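PDB 4E9X: multicopper oxidase from Uncultured bacterium, which probably oxidises its substrates one electron at a time at a mononuclear copper and passes the electrons to a copper cluster that reduces dioxygen to water. Local coordinates for residues K16-L21 with A165-V170; V140-S145 with P269-E274; P246-F251 with D281-W286. All blocks are in the same frame, centred on the assembly; numbering follows the deposited sequence.

From the N terminus, the hairpin 16-21 of the first cupredoxin domain meets 165-170 of the second in interaction 1, closing a loop of 143 residues. Before that loop ends, 140-145 opens interaction 2, which closes at 269-274, so the two cross; strands 138-147 and 167-170 are neighbours in one sheet. Interaction 2 joins that sheet to the opposing sheet of the second domain. Interaction 3 opens at 246-251 and closes at 281-286, crossing interaction 2 and following interaction 1 in series. It ties strand 248-253 to the loop after strand 270-275, and the hydrogen bond between Glu274 OE2 and Tyr284 OH joins it to 269-274.

Interaction 1: residues K16-L21 with A165-V170; sequences KVAPGL and ADYFSV
Tyr167 lays one face of its ring against Leu21 where a beta hairpin of the first cupredoxin domain meets the edge strand 167-170 of the second. The hairpin turns through a type II beta turn from Ala18 to Leu21, closed by Leu21 N to Ala18 O at 2.9 Å. A classic beta bulge, Val17 and Ala18 both facing Leu21, adjoins the turn and shares Ala18 and Leu21 with it. The tight part is wholly apolar and buried. Leu21 CD2 sits 3.7 Å from the centroid of the Tyr167 ring and close to its normal, a CH-pi contact displaced toward the CG side. Leu21 holds CG anti to the backbone N (chi1 -179°), which sends the branch over the tyrosine. Elsewhere in the second domain, Tyr167 also packs on Ala261 and Lys264. The loose side lies at the turn: Pro19 and Gly20 are exposed and add almost nothing to the 205 Å² buried here, and the positive phi of Gly20 suits glycine. Lys16, also exposed, directs its amine to Asp22 of its own hairpin. Back at the packed end, Ala18 CB meets the ring obliquely, 3.6 Å from Tyr167 CD1.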
# COMPACT_ATOMS: atom_id res chain seq x y z
N LYS A 16 -10.75 26.32 -4.82
CA LYS A 16 -11.67 25.81 -3.80
C LYS A 16 -11.61 24.30 -3.83
O LYS A 16 -12.01 23.71 -4.82
CB LYS A 16 -13.11 26.29 -4.10
CG LYS A 16 -14.05 25.86 -2.96
CD LYS A 16 -15.41 26.45 -3.13
CE LYS A 16 -15.78 27.67 -2.33
NZ LYS A 16 -14.72 28.53 -1.79
N VAL A 17 -11.07 23.70 -2.79
CA VAL A 17 -10.94 22.23 -2.75
C VAL A 17 -12.22 21.60 -2.20
O VAL A 17 -12.66 20.55 -2.68
CB VAL A 17 -9.71 21.86 -1.91
CG1 VAL A 17 -9.58 20.35 -1.63
CG2 VAL A 17 -8.44 22.31 -2.57
N ALA A 18 -12.80 22.23 -1.15
CA ALA A 18 -13.95 21.67 -0.47
C ALA A 18 -14.82 22.86 -0.03
O ALA A 18 -14.27 23.98 0.02
CB ALA A 18 -13.46 20.90 0.76
N PRO A 19 -16.07 22.67 0.34
CA PRO A 19 -16.88 23.76 0.93
C PRO A 19 -16.06 24.30 2.11
O PRO A 19 -15.59 23.56 3.02
CB PRO A 19 -18.11 23.02 1.35
CG PRO A 19 -18.25 21.92 0.32
CD PRO A 19 -16.83 21.40 0.29
N GLY A 20 -15.80 25.62 2.05
CA GLY A 20 -15.02 26.24 3.09
C GLY A 20 -13.54 25.99 3.19
O GLY A 20 -12.90 26.48 4.14
N LEU A 21 -12.95 25.27 2.25
CA LEU A 21 -11.52 25.14 2.15
C LEU A 21 -11.07 25.69 0.78
O LEU A 21 -11.17 25.04 -0.25
CB LEU A 21 -11.05 23.69 2.29
CG LEU A 21 -9.53 23.59 2.21
CD1 LEU A 21 -8.89 24.29 3.41
CD2 LEU A 21 -9.05 22.13 2.08
N ALA A 165 -3.03 15.80 7.21
CA ALA A 165 -3.81 15.81 5.95
C ALA A 165 -5.24 15.50 6.33
O ALA A 165 -5.52 14.40 6.78
CB ALA A 165 -3.22 14.84 4.93
N ASP A 166 -6.11 16.51 6.21
CA ASP A 166 -7.46 16.40 6.69
C ASP A 166 -8.49 16.61 5.58
O ASP A 166 -9.69 16.51 5.84
CB ASP A 166 -7.74 17.35 7.85
CG ASP A 166 -7.34 18.80 7.58
OD1 ASP A 166 -6.72 19.11 6.56
OD2 ASP A 166 -7.65 19.66 8.45
N TYR A 167 -8.06 16.83 4.35
CA TYR A 167 -8.97 16.86 3.20
C TYR A 167 -8.32 16.06 2.06
O TYR A 167 -7.12 15.86 2.01
CB TYR A 167 -9.29 18.26 2.71
CG TYR A 167 -10.13 19.12 3.63
CD1 TYR A 167 -11.46 19.37 3.37
CD2 TYR A 167 -9.51 19.71 4.76
CE1 TYR A 167 -12.24 20.19 4.22
CE2 TYR A 167 -10.29 20.52 5.59
CZ TYR A 167 -11.63 20.77 5.33
OH TYR A 167 -12.36 21.58 6.19
N PHE A 168 -9.19 15.52 1.22
CA PHE A 168 -8.83 14.49 0.21
C PHE A 168 -9.57 14.74 -1.10
O PHE A 168 -10.72 15.21 -1.03
CB PHE A 168 -9.11 13.07 0.74
CG PHE A 168 -8.51 12.85 2.13
CD1 PHE A 168 -7.18 12.43 2.23
CD2 PHE A 168 -9.25 13.14 3.27
CE1 PHE A 168 -6.61 12.31 3.49
CE2 PHE A 168 -8.66 13.02 4.54
CZ PHE A 168 -7.34 12.61 4.62
N SER A 169 -8.99 14.44 -2.25
CA SER A 169 -9.66 14.83 -3.46
C SER A 169 -9.34 13.91 -4.63
O SER A 169 -8.34 13.17 -4.65
CB SER A 169 -9.27 16.27 -3.86
OG SER A 169 -7.82 16.36 -3.99
N VAL A 170 -10.20 14.01 -5.64
CA VAL A 170 -9.87 13.60 -6.99
C VAL A 170 -9.91 14.86 -7.84
O VAL A 170 -10.87 15.65 -7.76
CB VAL A 170 -10.81 12.48 -7.51
CG1 VAL A 170 -12.28 12.84 -7.39
CG2 VAL A 170 -10.46 12.15 -9.00

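Interaction 2: residues V140-S145 with P269-E274; sequences VIMMMS and PITVIE
Met142 reaches its terminal methyl across to Thr271, CE lying 4.2 Å from Thr271 CG2, in the interior of the second cupredoxin beta sandwich. Strand 138-147 belongs to one sheet and strand 270-275 to the other, and no hydrogen bond links the two segments: side chains alone bridge the gap, burying 105 Å². The two side chains cross at about a right angle, a methyl meeting a methyl. Met142 can span the distance because its chain is extended beyond CG, with chi2 -167° and chi3 -171°. Thr271 keeps OG1 on the other branch, where it hydrogen-bonds to Gln179 O, which leaves CG2 as the apolar branch turned to the methionine. A third member closes this end: Met142 CE also packs against the ring of Phe251, which touches Thr271 as well, so an aromatic from the neighbouring strand 248-253 shares the pocket with the methyl groups. That strand carries His252, a copper ligand, and the Thr271 side chain is about 11 Å from a bound copper, so this packing lies near the copper region but not in contact with the metal.

The second point of contact lies just before strand 270-275. Met144 CG approaches Pro269 CB at 4.3 Å, and the CA atoms of Met144 and Pro269, at 7.3 Å, are the nearest pair between the segments. Pro269 also receives the side chain of Phe168, so the proline is packed by residues of two adjacent strands. Beyond CG the Met144 chain is bent rather than extended and folds back along its own strand, bringing Met144 SD to 4.0 Å from Met142 CB.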
# COMPACT_ATOMS: atom_id res chain seq x y z
N VAL A 140 -10.89 8.67 -18.99
CA VAL A 140 -11.13 9.35 -17.72
C VAL A 140 -9.83 9.44 -16.94
O VAL A 140 -9.20 8.42 -16.69
CB VAL A 140 -12.16 8.52 -16.92
CG1 VAL A 140 -12.42 9.03 -15.50
CG2 VAL A 140 -13.49 8.44 -17.71
N ILE A 141 -9.48 10.65 -16.51
CA ILE A 141 -8.29 10.88 -15.67
C ILE A 141 -8.74 11.16 -14.27
O ILE A 141 -9.55 12.08 -14.05
CB ILE A 141 -7.47 12.03 -16.26
CG1 ILE A 141 -6.66 11.52 -17.49
CG2 ILE A 141 -6.53 12.69 -15.23
CD1 ILE A 141 -6.03 12.60 -18.34
N MET A 142 -8.19 10.44 -13.30
CA MET A 142 -8.45 10.63 -11.87
C MET A 142 -7.14 10.79 -11.10
O MET A 142 -6.41 9.80 -10.87
CB MET A 142 -9.22 9.45 -11.25
CG MET A 142 -10.66 9.38 -11.84
SD MET A 142 -11.63 8.25 -10.85
CE MET A 142 -13.13 8.06 -11.80
N MET A 143 -6.82 12.04 -10.70
CA MET A 143 -5.54 12.29 -10.01
C MET A 143 -5.86 12.55 -8.55
O MET A 143 -6.55 13.55 -8.21
CB MET A 143 -4.88 13.54 -10.64
CG MET A 143 -4.66 13.35 -12.15
SD MET A 143 -3.60 14.61 -12.92
CE MET A 143 -1.99 14.08 -12.33
N MET A 144 -5.44 11.66 -7.69
CA MET A 144 -5.78 11.75 -6.26
C MET A 144 -4.70 12.46 -5.49
O MET A 144 -3.51 12.31 -5.79
CB MET A 144 -5.98 10.34 -5.66
CG MET A 144 -7.42 9.82 -5.77
SD MET A 144 -8.03 9.59 -7.46
CE MET A 144 -6.91 8.28 -8.01
N SER A 145 -5.08 13.27 -4.49
CA SER A 145 -4.13 13.96 -3.63
C SER A 145 -4.84 14.28 -2.31
O SER A 145 -6.03 14.00 -2.09
CB SER A 145 -3.55 15.19 -4.28
OG SER A 145 -4.52 16.21 -4.45
N PRO A 269 -12.52 11.79 -2.06
CA PRO A 269 -12.49 11.38 -3.48
C PRO A 269 -13.63 10.44 -3.76
O PRO A 269 -13.49 9.20 -3.70
CB PRO A 269 -11.09 10.72 -3.64
CG PRO A 269 -10.41 10.93 -2.33
CD PRO A 269 -11.50 11.03 -1.28
N ILE A 270 -14.78 11.06 -4.04
CA ILE A 270 -16.01 10.32 -4.34
C ILE A 270 -16.61 10.85 -5.65
O ILE A 270 -16.77 12.08 -5.75
CB ILE A 270 -17.05 10.50 -3.22
CG1 ILE A 270 -16.55 10.09 -1.85
CG2 ILE A 270 -18.36 9.78 -3.62
CD1 ILE A 270 -17.48 10.43 -0.70
N THR A 271 -16.97 9.97 -6.56
CA THR A 271 -17.81 10.33 -7.68
C THR A 271 -18.94 9.30 -7.75
O THR A 271 -19.02 8.40 -6.88
CB THR A 271 -17.00 10.44 -8.98
OG1 THR A 271 -17.91 10.86 -10.04
CG2 THR A 271 -16.35 9.14 -9.38
N VAL A 272 -19.82 9.46 -8.74
CA VAL A 272 -20.89 8.48 -8.98
C VAL A 272 -20.86 8.17 -10.47
O VAL A 272 -20.82 9.12 -11.31
CB VAL A 272 -22.26 9.07 -8.61
CG1 VAL A 272 -23.39 8.09 -8.88
CG2 VAL A 272 -22.26 9.51 -7.17
N ILE A 273 -20.84 6.89 -10.81
CA ILE A 273 -21.08 6.45 -12.19
C ILE A 273 -22.57 6.57 -12.38
O ILE A 273 -23.34 5.75 -11.83
CB ILE A 273 -20.58 5.03 -12.42
CG1 ILE A 273 -19.05 4.96 -12.06
CG2 ILE A 273 -20.87 4.63 -13.84
CD1 ILE A 273 -18.59 3.53 -11.88
N GLU A 274 -22.99 7.59 -13.14
CA GLU A 274 -24.41 7.87 -13.38
C GLU A 274 -24.74 7.40 -14.78
O GLU A 274 -24.20 7.93 -15.76
CB GLU A 274 -24.65 9.37 -13.35
CG GLU A 274 -24.59 10.02 -11.94
CD GLU A 274 -24.89 11.49 -12.02
OE1 GLU A 274 -24.98 12.07 -13.14
OE2 GLU A 274 -24.98 12.11 -10.95

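Interaction 3: residues P246-F251 with D281-W286; sequences PGRFIF and DDWYVW
A salt bridge combined with a cation-pi and a CH-pi contact ties Arg248, on strand 248-253 of the second cupredoxin domain, to Asp281 and Tyr284 in the long loop that follows strand 270-275. The loop is turned by a type I beta turn from Asp281 to Tyr284, so the acid and the aromatic ring reach the same arginine. Arg248 NH2 donates to Asp281 OD2 at 2.8 Å with an N-H...O angle of 161°; the oxygen lies in the guanidinium plane and is approached on its anti side. Arg248 NH1 adds a weak bond to the same Asp281 OD2 at 3.3 Å. The carboxylate is turned steeply against the guanidinium, consistent with one oxygen taking both donors.

Tyr284 covers the aliphatic and the charged parts of the arginine differently. Arg248 CD stands over the middle of the ring, 3.6 Å from the Tyr284 centroid. The bend at chi3 (-61°) then carries the guanidinium past the ring's CB side: Arg248 CZ is 4.4 Å from the Tyr284 centroid, off-centre, with the planes 31° apart. Trp286 N faces the opposite side of the ring, 3.5 Å above the Tyr284 plane, while Tyr284 OH bonds to Glu274 OE2; together these contacts fix the ring's orientation. Trp283 CH2 touches the guanidinium edge, 3.6 Å from Arg248 NH2. With an alanine in place of Arg248, Asp281 would probably lose its cationic mate and one face of the Tyr284 ring its cover. Arg248 NH2 also donates to Val78 O of the second subunit, placing this bridge at the subunit seam of a trimeric two-domain multicopper oxidase, an architecture in which the trinuclear copper sites typically lie between subunits.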
# COMPACT_ATOMS: atom_id res chain seq x y z
N PRO A 246 -26.79 -0.59 -15.83
CA PRO A 246 -27.31 0.77 -15.50
C PRO A 246 -27.77 0.90 -14.05
O PRO A 246 -28.52 0.08 -13.51
CB PRO A 246 -28.55 0.87 -16.45
CG PRO A 246 -28.09 0.06 -17.65
CD PRO A 246 -27.44 -1.17 -17.02
N GLY A 247 -27.38 2.00 -13.44
CA GLY A 247 -27.70 2.34 -12.06
C GLY A 247 -27.05 3.68 -11.72
O GLY A 247 -26.51 4.34 -12.63
N ARG A 248 -27.08 4.04 -10.46
CA ARG A 248 -26.23 5.11 -9.94
C ARG A 248 -25.27 4.41 -8.97
O ARG A 248 -25.70 3.94 -7.91
CB ARG A 248 -26.99 6.20 -9.22
CG ARG A 248 -27.91 6.99 -10.13
CD ARG A 248 -28.51 8.25 -9.49
NE ARG A 248 -29.33 7.97 -8.32
CZ ARG A 248 -30.67 7.89 -8.35
NH1 ARG A 248 -31.36 8.05 -9.49
NH2 ARG A 248 -31.30 7.65 -7.22
N PHE A 249 -24.00 4.33 -9.38
CA PHE A 249 -23.03 3.53 -8.66
C PHE A 249 -21.86 4.39 -8.18
O PHE A 249 -21.05 4.88 -8.96
CB PHE A 249 -22.55 2.40 -9.58
CG PHE A 249 -23.57 1.27 -9.67
CD1 PHE A 249 -23.88 0.49 -8.56
CD2 PHE A 249 -24.16 0.99 -10.90
CE1 PHE A 249 -24.76 -0.56 -8.69
CE2 PHE A 249 -25.07 -0.09 -11.01
CZ PHE A 249 -25.35 -0.87 -9.88
N ILE A 250 -21.77 4.57 -6.86
CA ILE A 250 -20.68 5.41 -6.31
C ILE A 250 -19.36 4.76 -6.59
O ILE A 250 -19.22 3.55 -6.76
CB ILE A 250 -21.01 5.65 -4.83
CG1 ILE A 250 -20.30 6.81 -4.15
CG2 ILE A 250 -20.76 4.41 -3.99
CD1 ILE A 250 -20.83 7.12 -2.75
N PHE A 251 -18.30 5.60 -6.63
CA PHE A 251 -16.96 5.16 -7.08
C PHE A 251 -16.06 6.03 -6.21
O PHE A 251 -16.11 7.25 -6.30
CB PHE A 251 -16.88 5.44 -8.57
CG PHE A 251 -15.60 5.00 -9.34
CD1 PHE A 251 -15.48 5.30 -10.68
CD2 PHE A 251 -14.54 4.28 -8.75
CE1 PHE A 251 -14.39 4.93 -11.47
CE2 PHE A 251 -13.46 3.96 -9.54
CZ PHE A 251 -13.35 4.27 -10.85
N ASP A 281 -34.14 10.27 -8.75
CA ASP A 281 -35.00 10.39 -7.58
C ASP A 281 -34.88 11.76 -6.93
O ASP A 281 -33.78 12.33 -7.03
CB ASP A 281 -34.65 9.31 -6.55
CG ASP A 281 -34.96 7.94 -7.20
OD1 ASP A 281 -36.12 7.52 -7.16
OD2 ASP A 281 -34.03 7.32 -7.76
N ASP A 282 -35.92 12.29 -6.31
CA ASP A 282 -35.88 13.62 -5.70
C ASP A 282 -34.83 13.67 -4.57
O ASP A 282 -34.38 14.79 -4.32
CB ASP A 282 -37.21 14.05 -5.05
CG ASP A 282 -38.23 14.44 -6.10
OD1 ASP A 282 -37.92 14.62 -7.29
OD2 ASP A 282 -39.43 14.58 -5.72
N TRP A 283 -34.52 12.51 -3.97
CA TRP A 283 -33.59 12.49 -2.82
C TRP A 283 -32.15 12.27 -3.26
O TRP A 283 -31.25 12.24 -2.41
CB TRP A 283 -33.96 11.44 -1.75
CG TRP A 283 -34.42 10.16 -2.34
CD1 TRP A 283 -35.72 9.74 -2.52
CD2 TRP A 283 -33.60 9.11 -2.86
NE1 TRP A 283 -35.71 8.49 -3.11
CE2 TRP A 283 -34.42 8.09 -3.31
CE3 TRP A 283 -32.19 8.98 -2.93
CZ2 TRP A 283 -33.93 6.91 -3.87
CZ3 TRP A 283 -31.71 7.79 -3.50
CH2 TRP A 283 -32.56 6.78 -3.96
N TYR A 284 -31.94 12.13 -4.57
CA TYR A 284 -30.56 11.90 -5.04
C TYR A 284 -29.68 13.09 -4.74
O TYR A 284 -30.00 14.24 -5.09
CB TYR A 284 -30.56 11.58 -6.55
CG TYR A 284 -29.17 11.42 -7.15
CD1 TYR A 284 -28.21 10.63 -6.49
CD2 TYR A 284 -28.77 12.03 -8.34
CE1 TYR A 284 -26.96 10.48 -7.03
CE2 TYR A 284 -27.52 11.89 -8.87
CZ TYR A 284 -26.60 11.10 -8.19
OH TYR A 284 -25.33 10.94 -8.71
N VAL A 285 -28.54 12.84 -4.13
CA VAL A 285 -27.66 13.92 -3.69
C VAL A 285 -27.26 14.86 -4.84
O VAL A 285 -27.11 16.07 -4.64
CB VAL A 285 -26.42 13.37 -2.96
CG1 VAL A 285 -25.51 12.58 -3.92
CG2 VAL A 285 -25.55 14.45 -2.32
N TRP A 286 -27.12 14.33 -6.03
CA TRP A 286 -26.64 15.14 -7.16
C TRP A 286 -27.73 15.42 -8.16
O TRP A 286 -27.46 15.70 -9.35
CB TRP A 286 -25.40 14.46 -7.73
CG TRP A 286 -24.09 14.95 -7.16
CD1 TRP A 286 -23.86 15.99 -6.33
CD2 TRP A 286 -22.81 14.36 -7.44
NE1 TRP A 286 -22.50 16.14 -6.04
CE2 TRP A 286 -21.84 15.12 -6.72
CE3 TRP A 286 -22.40 13.25 -8.21
CZ2 TRP A 286 -20.47 14.80 -6.77
CZ3 TRP A 286 -21.04 12.95 -8.26
CH2 TRP A 286 -20.10 13.72 -7.56